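Long-range contacts in putative sugar kinase PH1459 (Pyrococcus horikoshii, PDB 3EWM), which probably phosphorylates a sugar, perhaps fructose, at the expense of ATP, as a member of the PfkB family of carbohydrate kinases: residues V128-V133 with I157-N162; V147-K152 with I183-I188. One frame throughout, in Å; residues are numbered along the deposited sequence.

How the interactions relate
Strand 127-131 enters the central sheet of the ribokinase-like fold, and helix 140-151 carries the chain back along one face of it to strand 156-160. Interaction 1 closes this beta-alpha-beta unit by pairing residues 128-133 with 157-162. The chain repeats the manoeuvre through helix 172-185 into the strand at 188-192, and interaction 2 joins the ends of the two connecting helices, 147-152 with 183-188. Along the chain the two contacts cross, since their segments alternate. In space they touch: Ile157 N donates to Asp187 OD2, tying the loop after helix 172-185 to strand 156-160, and Phe159 N bonds to Ile188 O, joining that strand to 188-192.

Interaction 1 of 2, residues V128-V133 with I157-N162; sequences VNFGSV and IAFDVN
Val128-Gly131 and Ile157-Asp160 run as neighbouring parallel strands, their axes 4.6 Å apart at closest approach, and hydrogen bonds Ala158 N to Val128 O, Phe130 N to Ala158 O and Asp160 N to Phe130 O join them. They are the two strands of a beta-alpha-beta unit in the central sheet of the ribokinase-like fold. The Phe130-to-Ala158 bond is nearly straight at its hydrogen, whereas Ser132 N to Asp160 O, where the strands end, is weak.

The side chains of Phe130 and Phe159 lie on the sheet face that helices 140-151 and 172-185 cover. The rings meet obliquely, with planes at 46°: Phe159 CD1 sits over the centre of the Phe130 ring, 3.2 Å above its plane. Phe159 CG is anti to its backbone N (chi1 -178°), which carries the ring toward Phe130, and its turn about CB-CG puts CD1 over that ring and sets CE1 against the backbone of Gly131. Ile157 CG2 approaches the Phe130 ring at its edge, 3.5 Å from CE2. Replacing Phe130 by an alanine would probably leave Phe159 CD1 and Ile157 CG2 without their shared partner and open a gap beneath the two helices.

On the other face, Asn129 and Ala158 pack against helix 245-259. Asp160, also on this face, forms a long, weak ion pair with Lys190, an ATP-binding residue, which places the ends of these strands near the nucleotide site.

Beyond the strands the contact becomes polar. Ser132 OG turns between its backbone N and carbonyl carbon (chi1 82°) and donates to Val161 O at 2.5 Å. A water accepts from Val133 N and, at 2.8 Å, from Asn162 ND2, which also lies 3.4 Å from Val133 CG2.

Interaction 2 of 2, residues V147-K152 with I183-I188; sequences VIKKIK and IKLADI
Leu185, on the last turn of helix 172-185, packs against Ile148, Lys149 and Lys152 at the end of helix 140-151, so that two neighbouring connecting helices of the ribokinase-like alpha/beta fold meet where each gives way to a loop. The packed side is apolar: Ile148 CG2 lies 3.8 Å from Leu185 CB and also touches CD1. Ile148 itself rests on Val128, Phe130 and Ile157 of the sheet below, and thus links the leucine to the core.

Toward solvent the contact is looser. The exposed Lys149 has an extended chain, and its CG brushes both methyl groups of Leu185, 3.9 Å from CD2.

Lys152 reaches across instead. With CG anti to its backbone N (chi1 -176°) and bends at chi2 and chi3, its chain passes beside Leu185 and brings NZ to Leu185 O at 2.6 Å, above the carbonyl plane rather than on a lone pair. NZ also makes a salt bridge with Asp187 OD2, 3.3 Å away, in which the hydrogen bond is weak; that oxygen takes its stronger hydrogen bond from Ile157 N. A water closes the circuit, accepting from Lys152 NZ and donating to Asp187 OD1 at 3.0 Å.

Interaction 1 of 2, residues V128-V133 with I157-N162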
# COMPACT_ATOMS: atom_id res chain seq x y z
N VAL A 128 13.37 -25.82 -4.81
CA VAL A 128 13.11 -24.52 -4.18
C VAL A 128 13.08 -23.43 -5.24
O VAL A 128 14.01 -23.27 -6.04
CB VAL A 128 14.14 -24.20 -3.07
CG1 VAL A 128 13.93 -22.79 -2.51
CG2 VAL A 128 14.05 -25.22 -1.96
N ASN A 129 12.00 -22.68 -5.24
CA ASN A 129 11.75 -21.70 -6.27
C ASN A 129 11.88 -20.29 -5.68
O ASN A 129 11.29 -19.98 -4.64
CB ASN A 129 10.34 -21.91 -6.80
CG ASN A 129 9.87 -20.79 -7.66
OD1 ASN A 129 10.54 -20.42 -8.63
ND2 ASN A 129 8.73 -20.22 -7.31
N PHE A 130 12.65 -19.43 -6.35
CA PHE A 130 12.70 -18.02 -5.99
C PHE A 130 12.78 -17.13 -7.23
O PHE A 130 13.00 -17.62 -8.35
CB PHE A 130 13.80 -17.75 -4.93
CG PHE A 130 15.21 -17.72 -5.48
CD1 PHE A 130 15.97 -16.56 -5.39
CD2 PHE A 130 15.78 -18.85 -6.05
CE1 PHE A 130 17.28 -16.53 -5.88
CE2 PHE A 130 17.08 -18.83 -6.55
CZ PHE A 130 17.83 -17.67 -6.46
N GLY A 131 12.55 -15.85 -7.03
CA GLY A 131 12.49 -14.89 -8.12
C GLY A 131 13.27 -13.68 -7.68
O GLY A 131 13.71 -13.61 -6.51
N SER A 132 13.47 -12.74 -8.59
CA SER A 132 14.35 -11.61 -8.31
C SER A 132 13.71 -10.51 -7.45
O SER A 132 14.42 -9.75 -6.80
CB SER A 132 14.95 -11.05 -9.59
OG SER A 132 14.06 -10.17 -10.23
N VAL A 133 12.39 -10.43 -7.45
CA VAL A 133 11.70 -9.33 -6.78
C VAL A 133 12.05 -9.30 -5.30
O VAL A 133 12.34 -8.25 -4.74
CB VAL A 133 10.18 -9.39 -7.01
CG1 VAL A 133 9.46 -8.43 -6.09
CG2 VAL A 133 9.87 -9.07 -8.52
N ILE A 157 17.29 -25.82 -7.47
CA ILE A 157 16.99 -24.42 -7.29
C ILE A 157 16.46 -23.87 -8.60
O ILE A 157 17.05 -24.06 -9.66
CB ILE A 157 18.26 -23.64 -6.86
CG1 ILE A 157 18.74 -24.13 -5.49
CG2 ILE A 157 18.01 -22.14 -6.85
CD1 ILE A 157 20.19 -23.85 -5.24
N ALA A 158 15.33 -23.18 -8.52
CA ALA A 158 14.73 -22.57 -9.70
C ALA A 158 14.58 -21.07 -9.48
O ALA A 158 14.16 -20.63 -8.39
CB ALA A 158 13.37 -23.22 -10.01
N PHE A 159 14.92 -20.29 -10.50
CA PHE A 159 14.95 -18.85 -10.39
C PHE A 159 14.26 -18.23 -11.59
O PHE A 159 14.64 -18.49 -12.72
CB PHE A 159 16.41 -18.37 -10.27
CG PHE A 159 16.55 -16.87 -10.09
CD1 PHE A 159 16.13 -16.25 -8.92
CD2 PHE A 159 17.10 -16.09 -11.10
CE1 PHE A 159 16.29 -14.87 -8.74
CE2 PHE A 159 17.25 -14.71 -10.94
CZ PHE A 159 16.84 -14.10 -9.74
N ASP A 160 13.19 -17.50 -11.32
CA ASP A 160 12.51 -16.68 -12.30
C ASP A 160 13.19 -15.32 -12.22
O ASP A 160 13.16 -14.66 -11.18
CB ASP A 160 11.03 -16.62 -11.93
CG ASP A 160 10.21 -15.77 -12.87
OD1 ASP A 160 10.73 -15.30 -13.91
OD2 ASP A 160 9.03 -15.57 -12.54
N VAL A 161 13.85 -14.93 -13.30
CA VAL A 161 14.58 -13.67 -13.32
C VAL A 161 13.60 -12.52 -13.03
O VAL A 161 13.93 -11.58 -12.31
CB VAL A 161 15.32 -13.50 -14.68
CG1 VAL A 161 15.94 -12.13 -14.79
CG2 VAL A 161 16.39 -14.61 -14.85
N ASN A 162 12.40 -12.62 -13.59
CA ASN A 162 11.31 -11.68 -13.29
C ASN A 162 11.85 -10.27 -13.02
O ASN A 162 11.69 -9.73 -11.91
CB ASN A 162 10.50 -12.18 -12.09
CG ASN A 162 9.23 -11.37 -11.87
OD1 ASN A 162 8.79 -10.64 -12.75
ND2 ASN A 162 8.67 -11.47 -10.68
O HOH W 1 10.03 -12.50 -8.44

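Interaction 2 of 2, residues V147-K152 with I183-I188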
# COMPACT_ATOMS: atom_id res chain seq x y z
N VAL A 147 19.47 -18.73 2.16
CA VAL A 147 18.65 -19.94 2.06
C VAL A 147 19.06 -20.78 0.84
O VAL A 147 19.33 -21.98 0.95
CB VAL A 147 17.14 -19.59 2.03
CG1 VAL A 147 16.30 -20.83 1.76
CG2 VAL A 147 16.71 -18.93 3.34
N ILE A 148 19.14 -20.11 -0.30
CA ILE A 148 19.52 -20.73 -1.56
C ILE A 148 20.93 -21.34 -1.48
O ILE A 148 21.11 -22.49 -1.85
CB ILE A 148 19.41 -19.72 -2.73
CG1 ILE A 148 18.00 -19.11 -2.78
CG2 ILE A 148 19.82 -20.36 -4.06
CD1 ILE A 148 16.83 -20.13 -2.79
N LYS A 149 21.90 -20.58 -0.99
CA LYS A 149 23.25 -21.12 -0.80
C LYS A 149 23.26 -22.34 0.13
O LYS A 149 23.96 -23.31 -0.13
CB LYS A 149 24.20 -20.03 -0.30
CG LYS A 149 24.38 -18.92 -1.33
CD LYS A 149 25.33 -17.84 -0.88
CE LYS A 149 25.48 -16.77 -2.00
NZ LYS A 149 26.02 -15.47 -1.56
N LYS A 150 22.46 -22.29 1.20
CA LYS A 150 22.39 -23.40 2.16
C LYS A 150 21.90 -24.69 1.50
O LYS A 150 22.43 -25.78 1.79
CB LYS A 150 21.44 -23.05 3.31
CG LYS A 150 21.51 -24.03 4.47
CD LYS A 150 20.14 -24.38 4.96
CE LYS A 150 19.62 -25.69 4.42
NZ LYS A 150 20.20 -26.84 5.19
N ILE A 151 20.89 -24.58 0.64
CA ILE A 151 20.28 -25.77 0.02
C ILE A 151 20.89 -26.20 -1.31
O ILE A 151 20.55 -27.27 -1.81
CB ILE A 151 18.78 -25.61 -0.24
CG1 ILE A 151 18.52 -24.43 -1.18
CG2 ILE A 151 17.99 -25.52 1.05
CD1 ILE A 151 17.32 -24.64 -2.04
N LYS A 152 21.73 -25.35 -1.90
CA LYS A 152 22.47 -25.71 -3.10
C LYS A 152 23.11 -27.09 -2.90
O LYS A 152 23.78 -27.32 -1.90
CB LYS A 152 23.54 -24.66 -3.41
CG LYS A 152 24.31 -24.90 -4.71
CD LYS A 152 23.47 -24.47 -5.90
CE LYS A 152 23.46 -25.52 -6.98
NZ LYS A 152 22.40 -25.23 -7.99
N ILE A 183 21.44 -16.60 -10.56
CA ILE A 183 21.42 -17.42 -11.76
C ILE A 183 22.45 -18.54 -11.62
O ILE A 183 22.16 -19.70 -11.91
CB ILE A 183 21.68 -16.58 -13.02
CG1 ILE A 183 20.48 -15.65 -13.31
CG2 ILE A 183 21.93 -17.51 -14.20
CD1 ILE A 183 20.75 -14.53 -14.33
N LYS A 184 23.64 -18.19 -11.13
CA LYS A 184 24.72 -19.16 -10.93
C LYS A 184 24.38 -20.23 -9.90
O LYS A 184 24.87 -21.35 -9.98
CB LYS A 184 26.04 -18.45 -10.60
CG LYS A 184 26.67 -17.82 -11.85
CD LYS A 184 27.98 -17.13 -11.53
CE LYS A 184 28.78 -16.89 -12.79
NZ LYS A 184 30.14 -16.35 -12.47
N LEU A 185 23.49 -19.90 -8.96
CA LEU A 185 23.03 -20.85 -7.96
C LEU A 185 21.89 -21.71 -8.49
O LEU A 185 21.62 -22.78 -7.94
CB LEU A 185 22.57 -20.14 -6.69
CG LEU A 185 23.65 -19.51 -5.79
CD1 LEU A 185 23.04 -18.40 -5.00
CD2 LEU A 185 24.30 -20.56 -4.89
N ALA A 186 21.24 -21.27 -9.56
CA ALA A 186 20.04 -21.95 -10.03
C ALA A 186 20.34 -23.10 -10.98
O ALA A 186 21.17 -22.99 -11.88
CB ALA A 186 19.07 -20.95 -10.67
N ASP A 187 19.65 -24.21 -10.74
CA ASP A 187 19.61 -25.32 -11.68
C ASP A 187 18.71 -24.98 -12.85
O ASP A 187 19.00 -25.33 -13.99
CB ASP A 187 19.03 -26.54 -10.98
CG ASP A 187 19.91 -27.00 -9.84
OD1 ASP A 187 20.93 -27.66 -10.13
OD2 ASP A 187 19.57 -26.71 -8.68
N ILE A 188 17.61 -24.30 -12.54
CA ILE A 188 16.56 -24.01 -13.51
C ILE A 188 16.41 -22.52 -13.51
O ILE A 188 16.21 -21.89 -12.47
CB ILE A 188 15.22 -24.66 -13.07
CG1 ILE A 188 15.37 -26.19 -13.01
CG2 ILE A 188 14.08 -24.26 -14.01
CD1 ILE A 188 14.68 -26.79 -11.80
O HOH W 2 23.57 -26.24 -10.03